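Long-range contacts in ribose-phosphate pyrophosphokinase (Sulfolobus solfataricus, PDB 4TWB), which catalyses the transfer of a pyrophosphoryl group from ATP to ribose 5-phosphate, making the central nucleotide precursor PRPP and releasing AMP: residues 43-48 and 77-82; 267-272 and 281-286; 205-210 and 235-240. One frame throughout, in Å; residues are numbered along the deposited sequence.

Interaction 1 (43-48 and 77-82); sequences SSIRDE and LGAKKL
Lys80 lies alongside Asp47, both side chains pointing the same way, and it touches the 43-48 loop along most of its length. Lys80 CB rests 3.3 Å from Asp47 O and almost as near to Glu48 O, and CG, beyond it, still skirts Asp47 O. With CG anti to the backbone N (chi1 -156°) and bends at chi2 and chi3, the chain curls along the aspartate. Lys80 CD passes 3.5 Å from Asp47 OD1, CE follows it, and Lys80 NZ closes a salt bridge to Asp47 OD1 at 3.1 Å, meeting the oxygen nearly in line with its C-O bond. A long, flexible lysine suits this surface position: its first carbons lie against the Asp47 and Glu48 carbonyls, while the outer ones carry the ammonium group to the carboxylate. The backbone of the same residue is also tied down: Lys80 N donates to Glu48 O at 2.6 Å, almost straight at 171°.

Gly78, just after the helix, takes a phi of 104°, where a side chain would be jammed against the carbonyl O of Leu77 and would also be directed at the 43-48 loop; glycine avoids both. Arg46 brings one face of its guanidinium over this turn, with Leu77 O 3.6 Å above the plane and displaced toward its rim. Ile45 CG2 meets Ala79 CB at 3.4 Å, an apolar pairing of a branched and a small side chain.

The contact joins the loop entering strand 49-53 to the turn between helix 60-76 and strand 81-86, at the beginnings of two adjacent parallel strands linked by a beta-alpha-beta crossover. Ile45 also packs on Val50 and on Ile4 of strand 2-5, Ala79 reaches Val50 and Ile74 of helix 60-76, and Leu77 touches Gly101 of the second subunit.

Interaction 2 (267-272 and 281-286); sequences GTNTIN and IDVSQS
A parallel beta bridge between Thr268 and Ile281 marks the edge of the phosphoribosyltransferase-type sheet, where strand 262-268 runs beside the short strand 279-281. Two backbone bonds secure it: Ile281 N donates to Gly267 O at 2.8 Å, and Ile281 O accepts from Asn269 N at 3.1 Å. Past the bridge the strands end, and the side chain of Asn269 takes over. Its CG sits between its own backbone N and carbonyl carbon (chi1 63°), which turns the amide toward the start of helix 284-289. Asn269 OD1 accepts from Val283 N, the N-cap residue, at 3.0 Å and 163°, while Asn269 ND2 gives a weak bond to Asp282 OD1, the amide and carboxylate planes standing 66° apart. Asparagine suits the place because one flat group both accepts and donates. Replacing Asn269 by alanine would remove both amide atoms, which would probably leave Val283 N without this acceptor and Asp282 OD1 without its weak bond from ND2. Asp282 OD1 also accepts from Ser284 N, an Asx turn leading into the helix.

Thr268 OG1 accepts from Thr270 N in an ST turn and is bonded to Ile245 O as well, whereas Thr270 OG1 pairs with His246 ND1. The side chain of Thr270 is about 11 Å from that of Ser220, which binds ribose 5-phosphate, so the contact lies near the site without touching it. Val283 crosses Thr268 at about a right angle, Val283 CG1 3.6 Å from Thr268 CB.

Interaction 3 (205-210 and 235-240); sequences INLKGK and LGAKSV
Gly209 N donates to Gly236 O at 2.7 Å, the shortest polar bond between the loop 205-210 and the end of a helix. The donor stands well above the plane of the Gly236 carbonyl, 58° out of it, so the bond is not directed at a lone pair. Each glycine belongs to a defined motif. Gly209 is the third residue of a type II beta turn from Leu207 to Lys210, closed by Lys210 N to Leu207 O at 2.8 Å; the positive phi there favours glycine. Gly236 is the C-prime residue of the Schellman motif that ends helix 223-233, with Ala237 N bonded to Ala232 O and Gly236 N to Tyr233 O. Its phi of 97° would press a side chain against the preceding carbonyl, and that side chain would also be aimed at Lys208.

Turn and helix end meet at the N-terminal ends of strands 211-216 and 239-244, parallel neighbours joined by a beta-alpha-beta crossover through helix 223-233. A second backbone bond continues the link toward the sheet, Lys238 N to Lys210 O at 2.9 Å. Beyond it Ser239 OG is bonded to Asp211 OD1.

The Leu207 side chain crosses that of Leu235 at about a right angle. With chi1 at 57°, Leu207 CG is flanked by its own N and carbonyl carbon, and from there Leu207 CD1 comes 3.5 Å from Leu235 CB and also reaches Ala237 CB. Phe160 and Val212 pack on Leu207 from the sheet; leucine suits this buried spot, where its branched end can touch several apolar neighbours. Lys208 CA makes a CA-H...O contact of 3.2 Å with Leu235 O. The inner carbons of both lysines lie beside backbone oxygens: Lys208 CD is 3.6 Å from Leu235 O, and Lys238 CB 3.5 Å from Gly209 O.

How the interactions relate
Along the chain interaction 1 comes first, then interaction 3, then interaction 2. Interaction 1 belongs to the sheet of the N-terminal domain, and interaction 3 to that of the phosphoribosyltransferase domain; they lie on opposite sides of the chain's centre, about 54 Å apart between centres. Both join the starts of neighbouring parallel strands, so the same kind of crossover recurs in two related domains. Interaction 2 lies nearer the middle, its centre about 27 Å from that of interaction 1 and 28 Å from that of interaction 3. It shares a sheet with interaction 3, through adjacent strands 239-244 and 262-268, and its side chains come about 11 Å from those of the ribose 5-phosphate site, from which the outer contacts are remote.

Interaction 1 (43-48 and 77-82)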
loop_
_atom_site.group_PDB
_atom_site.type_symbol
_atom_site.label_atom_id
_atom_site.label_comp_id
_atom_site.label_asym_id
_atom_site.label_seq_id
_atom_site.Cartn_x
_atom_site.Cartn_y
_atom_site.Cartn_z
ATOM N N SER A 43 10.194 21.627 -4.001
ATOM C CA SER A 43 11.257 22.618 -3.826
ATOM C C SER A 43 12.622 22.102 -4.242
ATOM O O SER A 43 12.760 20.982 -4.748
ATOM C CB SER A 43 11.328 23.119 -2.372
ATOM O OG SER A 43 10.692 24.383 -2.202
ATOM N N SER A 44 13.621 22.956 -4.041
ATOM C CA SER A 44 15.003 22.528 -4.057
ATOM C C SER A 44 15.328 22.066 -2.641
ATOM O O SER A 44 14.702 22.498 -1.668
ATOM C CB SER A 44 15.932 23.664 -4.486
ATOM O OG SER A 44 17.289 23.250 -4.474
ATOM N N ILE A 45 16.313 21.186 -2.540
ATOM C CA ILE A 45 16.655 20.542 -1.289
ATOM C C ILE A 45 18.135 20.247 -1.339
ATOM O O ILE A 45 18.744 19.907 -0.333
ATOM C CB ILE A 45 15.919 19.201 -1.175
ATOM C CG1 ILE A 45 14.437 19.418 -0.864
ATOM C CG2 ILE A 45 16.554 18.316 -0.127
ATOM C CD1 ILE A 45 13.661 18.131 -0.908
ATOM N N ARG A 46 18.700 20.393 -2.536
ATOM C CA ARG A 46 20.074 19.987 -2.840
ATOM C C ARG A 46 20.912 19.504 -1.641
ATOM O O ARG A 46 21.319 18.343 -1.609
ATOM C CB ARG A 46 20.805 21.070 -3.656
ATOM C CG ARG A 46 22.201 20.678 -4.171
ATOM C CD ARG A 46 22.279 19.239 -4.709
ATOM N NE ARG A 46 21.279 18.952 -5.736
ATOM C CZ ARG A 46 21.158 17.780 -6.354
ATOM N NH1 ARG A 46 21.983 16.779 -6.053
ATOM N NH2 ARG A 46 20.214 17.605 -7.272
ATOM N N ASP A 47 21.174 20.360 -0.657
ATOM C CA ASP A 47 22.001 19.906 0.468
ATOM C C ASP A 47 21.372 20.071 1.854
ATOM O O ASP A 47 22.063 20.020 2.877
ATOM C CB ASP A 47 23.391 20.541 0.410
ATOM C CG ASP A 47 24.358 19.730 -0.435
ATOM O OD1 ASP A 47 24.662 18.578 -0.049
ATOM O OD2 ASP A 47 24.809 20.245 -1.483
ATOM N N GLU A 48 20.053 20.232 1.869
ATOM C CA GLU A 48 19.293 20.412 3.096
ATOM C C GLU A 48 19.218 19.142 3.966
ATOM O O GLU A 48 19.340 18.016 3.469
ATOM C CB GLU A 48 17.884 20.882 2.747
ATOM C CG GLU A 48 17.339 21.932 3.682
ATOM C CD GLU A 48 18.055 23.249 3.520
ATOM O OE1 GLU A 48 18.063 23.769 2.376
ATOM O OE2 GLU A 48 18.609 23.749 4.533
ATOM N N LEU A 77 16.824 13.784 -4.642
ATOM C CA LEU A 77 16.902 15.216 -4.895
ATOM C C LEU A 77 18.085 15.891 -4.195
ATOM O O LEU A 77 18.188 17.120 -4.190
ATOM C CB LEU A 77 15.599 15.894 -4.488
ATOM C CG LEU A 77 14.430 15.734 -5.460
ATOM C CD1 LEU A 77 13.111 16.032 -4.759
ATOM C CD2 LEU A 77 14.620 16.656 -6.645
ATOM N N GLY A 78 18.963 15.089 -3.595
ATOM C CA GLY A 78 20.190 15.606 -3.017
ATOM C C GLY A 78 20.281 15.739 -1.505
ATOM O O GLY A 78 21.392 15.816 -0.972
ATOM N N ALA A 79 19.137 15.780 -0.820
ATOM C CA ALA A 79 19.089 15.967 0.633
ATOM C C ALA A 79 20.291 15.374 1.376
ATOM O O ALA A 79 20.801 14.311 0.994
ATOM C CB ALA A 79 17.806 15.383 1.187
ATOM N N LYS A 80 20.720 16.052 2.446
ATOM C CA LYS A 80 21.922 15.653 3.186
ATOM C C LYS A 80 21.615 14.576 4.218
ATOM O O LYS A 80 22.444 13.704 4.521
ATOM C CB LYS A 80 22.573 16.866 3.869
ATOM C CG LYS A 80 24.074 16.708 4.171
ATOM C CD LYS A 80 24.932 16.760 2.886
ATOM C CE LYS A 80 24.938 15.428 2.113
ATOM N NZ LYS A 80 25.251 15.565 0.648
ATOM N N LYS A 81 20.406 14.641 4.757
ATOM C CA LYS A 81 19.972 13.689 5.773
ATOM C C LYS A 81 18.453 13.604 5.732
ATOM O O LYS A 81 17.761 14.621 5.575
ATOM C CB LYS A 81 20.428 14.155 7.153
ATOM C CG LYS A 81 20.440 13.083 8.232
ATOM C CD LYS A 81 20.369 13.719 9.615
ATOM C CE LYS A 81 20.883 12.780 10.694
ATOM N NZ LYS A 81 20.948 13.470 12.016
ATOM N N LEU A 82 17.935 12.387 5.851
ATOM C CA LEU A 82 16.496 12.200 5.881
ATOM C C LEU A 82 16.109 11.712 7.268
ATOM O O LEU A 82 16.583 10.665 7.725
ATOM C CB LEU A 82 16.043 11.178 4.834
ATOM C CG LEU A 82 14.654 11.389 4.227
ATOM C CD1 LEU A 82 13.983 10.039 4.033
ATOM C CD2 LEU A 82 13.772 12.321 5.057
#

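Interaction 2 (267-272 and 281-286)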
loop_
_atom_site.group_PDB
_atom_site.type_symbol
_atom_site.label_atom_id
_atom_site.label_comp_id
_atom_site.label_asym_id
_atom_site.label_seq_id
_atom_site.Cartn_x
_atom_site.Cartn_y
_atom_site.Cartn_z
ATOM N N GLY A 267 -7.291 10.926 22.989
ATOM C CA GLY A 267 -6.319 10.443 22.028
ATOM C C GLY A 267 -5.383 11.549 21.576
ATOM O O GLY A 267 -5.388 12.651 22.133
ATOM N N THR A 268 -4.581 11.251 20.559
ATOM C CA THR A 268 -3.640 12.220 20.016
ATOM C C THR A 268 -3.712 12.257 18.495
ATOM O O THR A 268 -4.372 11.414 17.862
ATOM C CB THR A 268 -2.180 11.891 20.398
ATOM O OG1 THR A 268 -1.612 11.011 19.427
ATOM C CG2 THR A 268 -2.110 11.237 21.745
ATOM N N ASN A 269 -2.998 13.218 17.916
ATOM C CA ASN A 269 -3.002 13.409 16.484
ATOM C C ASN A 269 -1.913 12.634 15.742
ATOM O O ASN A 269 -1.383 13.096 14.728
ATOM C CB ASN A 269 -2.968 14.904 16.138
ATOM C CG ASN A 269 -1.696 15.598 16.612
ATOM O OD1 ASN A 269 -0.980 15.092 17.471
ATOM N ND2 ASN A 269 -1.414 16.770 16.041
ATOM N N THR A 270 -1.578 11.448 16.237
ATOM C CA THR A 270 -0.782 10.532 15.429
ATOM C C THR A 270 -1.735 9.932 14.404
ATOM O O THR A 270 -1.315 9.412 13.388
ATOM C CB THR A 270 -0.166 9.401 16.256
ATOM O OG1 THR A 270 -1.206 8.657 16.895
ATOM C CG2 THR A 270 0.784 9.954 17.311
ATOM N N ILE A 271 -3.029 10.028 14.695
ATOM C CA ILE A 271 -4.095 9.500 13.850
ATOM C C ILE A 271 -5.048 10.641 13.481
ATOM O O ILE A 271 -5.013 11.706 14.106
ATOM C CB ILE A 271 -4.904 8.430 14.624
ATOM C CG1 ILE A 271 -3.982 7.319 15.101
ATOM C CG2 ILE A 271 -6.003 7.848 13.775
ATOM C CD1 ILE A 271 -3.078 6.825 14.045
ATOM N N ASN A 272 -5.897 10.420 12.476
ATOM C CA ASN A 272 -6.965 11.360 12.146
ATOM C C ASN A 272 -8.290 10.986 12.849
ATOM O O ASN A 272 -8.637 9.805 12.884
ATOM C CB ASN A 272 -7.142 11.375 10.634
ATOM C CG ASN A 272 -8.054 12.487 10.165
ATOM O OD1 ASN A 272 -8.243 13.493 10.859
ATOM N ND2 ASN A 272 -8.623 12.319 8.972
ATOM N N ILE A 281 -5.061 15.403 21.799
ATOM C CA ILE A 281 -3.801 16.046 22.160
ATOM C C ILE A 281 -2.895 16.153 20.940
ATOM O O ILE A 281 -2.665 15.172 20.249
ATOM C CB ILE A 281 -3.060 15.242 23.233
ATOM C CG1 ILE A 281 -3.928 15.118 24.494
ATOM C CG2 ILE A 281 -1.722 15.877 23.545
ATOM C CD1 ILE A 281 -3.322 14.237 25.587
ATOM N N ASP A 282 -2.384 17.350 20.676
ATOM C CA ASP A 282 -1.397 17.549 19.613
ATOM C C ASP A 282 -0.013 17.258 20.199
ATOM O O ASP A 282 0.499 18.013 21.019
ATOM C CB ASP A 282 -1.493 18.981 19.058
ATOM C CG ASP A 282 -0.319 19.362 18.177
ATOM O OD1 ASP A 282 0.521 18.484 17.867
ATOM O OD2 ASP A 282 -0.245 20.558 17.799
ATOM N N VAL A 283 0.575 16.149 19.781
ATOM C CA VAL A 283 1.811 15.664 20.370
ATOM C C VAL A 283 3.058 16.209 19.684
ATOM O O VAL A 283 4.162 15.696 19.910
ATOM C CB VAL A 283 1.889 14.123 20.318
ATOM C CG1 VAL A 283 0.880 13.513 21.279
ATOM C CG2 VAL A 283 1.673 13.618 18.879
ATOM N N SER A 284 2.891 17.238 18.851
ATOM C CA SER A 284 4.037 17.862 18.186
ATOM C C SER A 284 5.079 18.337 19.205
ATOM O O SER A 284 6.281 18.164 19.015
ATOM C CB SER A 284 3.579 19.038 17.333
ATOM O OG SER A 284 2.522 18.651 16.493
ATOM N N GLN A 285 4.605 18.946 20.287
ATOM C CA GLN A 285 5.496 19.415 21.343
ATOM C C GLN A 285 6.394 18.290 21.898
ATOM O O GLN A 285 7.590 18.490 22.123
ATOM C CB GLN A 285 4.685 20.086 22.460
ATOM C CG GLN A 285 5.521 20.950 23.395
ATOM C CD GLN A 285 6.380 21.976 22.654
ATOM O OE1 GLN A 285 5.867 22.974 22.126
ATOM N NE2 GLN A 285 7.699 21.743 22.633
ATOM N N SER A 286 5.817 17.108 22.108
ATOM C CA SER A 286 6.581 15.949 22.564
ATOM C C SER A 286 7.555 15.441 21.501
ATOM O O SER A 286 8.661 14.986 21.820
ATOM C CB SER A 286 5.647 14.819 22.997
ATOM O OG SER A 286 4.950 15.142 24.195
#

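Interaction 3 (205-210 and 235-240)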
loop_
_atom_site.group_PDB
_atom_site.type_symbol
_atom_site.label_atom_id
_atom_site.label_comp_id
_atom_site.label_asym_id
_atom_site.label_seq_id
_atom_site.Cartn_x
_atom_site.Cartn_y
_atom_site.Cartn_z
ATOM N N ILE A 205 -6.547 -1.304 43.671
ATOM C CA ILE A 205 -7.895 -1.883 43.790
ATOM C C ILE A 205 -8.852 -1.008 44.620
ATOM O O ILE A 205 -10.079 -1.127 44.519
ATOM C CB ILE A 205 -7.850 -3.363 44.271
ATOM C CG1 ILE A 205 -7.773 -4.300 43.061
ATOM C CG2 ILE A 205 -9.071 -3.714 45.115
ATOM C CD1 ILE A 205 -6.961 -3.745 41.893
ATOM N N ASN A 206 -8.273 -0.114 45.417
ATOM C CA ASN A 206 -9.027 0.912 46.108
ATOM C C ASN A 206 -9.337 2.025 45.119
ATOM O O ASN A 206 -9.230 3.210 45.436
ATOM C CB ASN A 206 -8.237 1.453 47.303
ATOM C CG ASN A 206 -9.124 2.155 48.330
ATOM O OD1 ASN A 206 -10.195 2.673 48.002
ATOM N ND2 ASN A 206 -8.674 2.177 49.580
ATOM N N LEU A 207 -9.701 1.632 43.902
ATOM C CA LEU A 207 -10.187 2.578 42.913
ATOM C C LEU A 207 -11.633 2.888 43.254
ATOM O O LEU A 207 -12.272 3.727 42.628
ATOM C CB LEU A 207 -10.036 2.020 41.496
ATOM C CG LEU A 207 -10.684 0.685 41.136
ATOM C CD1 LEU A 207 -12.128 0.886 40.688
ATOM C CD2 LEU A 207 -9.878 0.017 40.043
ATOM N N LYS A 208 -12.128 2.187 44.268
ATOM C CA LYS A 208 -13.417 2.457 44.886
ATOM C C LYS A 208 -13.665 3.966 44.960
ATOM O O LYS A 208 -12.903 4.700 45.585
ATOM C CB LYS A 208 -13.436 1.835 46.291
ATOM C CG LYS A 208 -14.795 1.767 46.971
ATOM C CD LYS A 208 -15.503 0.452 46.685
ATOM C CE LYS A 208 -16.881 0.415 47.338
ATOM N NZ LYS A 208 -17.661 -0.785 46.925
ATOM N N GLY A 209 -14.718 4.420 44.289
ATOM C CA GLY A 209 -15.141 5.810 44.348
ATOM C C GLY A 209 -14.308 6.811 43.571
ATOM O O GLY A 209 -14.590 8.012 43.608
ATOM N N LYS A 210 -13.288 6.328 42.865
ATOM C CA LYS A 210 -12.380 7.202 42.118
ATOM C C LYS A 210 -12.739 7.337 40.632
ATOM O O LYS A 210 -13.435 6.494 40.075
ATOM C CB LYS A 210 -10.930 6.736 42.272
ATOM C CG LYS A 210 -10.434 6.770 43.700
ATOM C CD LYS A 210 -8.928 6.950 43.767
ATOM C CE LYS A 210 -8.425 6.987 45.214
ATOM N NZ LYS A 210 -9.094 8.059 46.017
ATOM N N LEU A 235 -16.002 -2.253 40.824
ATOM C CA LEU A 235 -15.055 -2.030 41.910
ATOM C C LEU A 235 -15.251 -0.630 42.476
ATOM O O LEU A 235 -14.447 -0.136 43.260
ATOM C CB LEU A 235 -13.613 -2.231 41.447
ATOM C CG LEU A 235 -13.139 -3.679 41.304
ATOM C CD1 LEU A 235 -11.648 -3.744 41.034
ATOM C CD2 LEU A 235 -13.482 -4.476 42.554
ATOM N N GLY A 236 -16.338 0.005 42.061
ATOM C CA GLY A 236 -16.752 1.260 42.649
ATOM C C GLY A 236 -16.315 2.494 41.896
ATOM O O GLY A 236 -16.444 3.601 42.400
ATOM N N ALA A 237 -15.804 2.316 40.688
ATOM C CA ALA A 237 -15.404 3.456 39.873
ATOM C C ALA A 237 -16.530 4.480 39.815
ATOM O O ALA A 237 -17.662 4.140 39.512
ATOM C CB ALA A 237 -15.027 3.007 38.488
ATOM N N LYS A 238 -16.215 5.728 40.132
ATOM C CA LYS A 238 -17.188 6.799 40.042
ATOM C C LYS A 238 -17.465 7.092 38.571
ATOM O O LYS A 238 -18.597 7.389 38.177
ATOM C CB LYS A 238 -16.667 8.046 40.757
ATOM C CG LYS A 238 -17.622 9.232 40.752
ATOM C CD LYS A 238 -17.092 10.397 41.574
ATOM C CE LYS A 238 -17.919 11.658 41.353
ATOM N NZ LYS A 238 -17.138 12.898 41.634
ATOM N N SER A 239 -16.410 7.009 37.765
ATOM C CA SER A 239 -16.501 7.193 36.320
ATOM C C SER A 239 -15.315 6.519 35.646
ATOM O O SER A 239 -14.294 6.268 36.289
ATOM C CB SER A 239 -16.553 8.681 35.946
ATOM O OG SER A 239 -15.276 9.294 35.988
ATOM N N VAL A 240 -15.460 6.212 34.360
ATOM C CA VAL A 240 -14.372 5.640 33.575
ATOM C C VAL A 240 -14.084 6.477 32.334
ATOM O O VAL A 240 -14.982 6.799 31.570
ATOM C CB VAL A 240 -14.654 4.185 33.160
ATOM C CG1 VAL A 240 -13.555 3.676 32.254
ATOM C CG2 VAL A 240 -14.783 3.306 34.381
#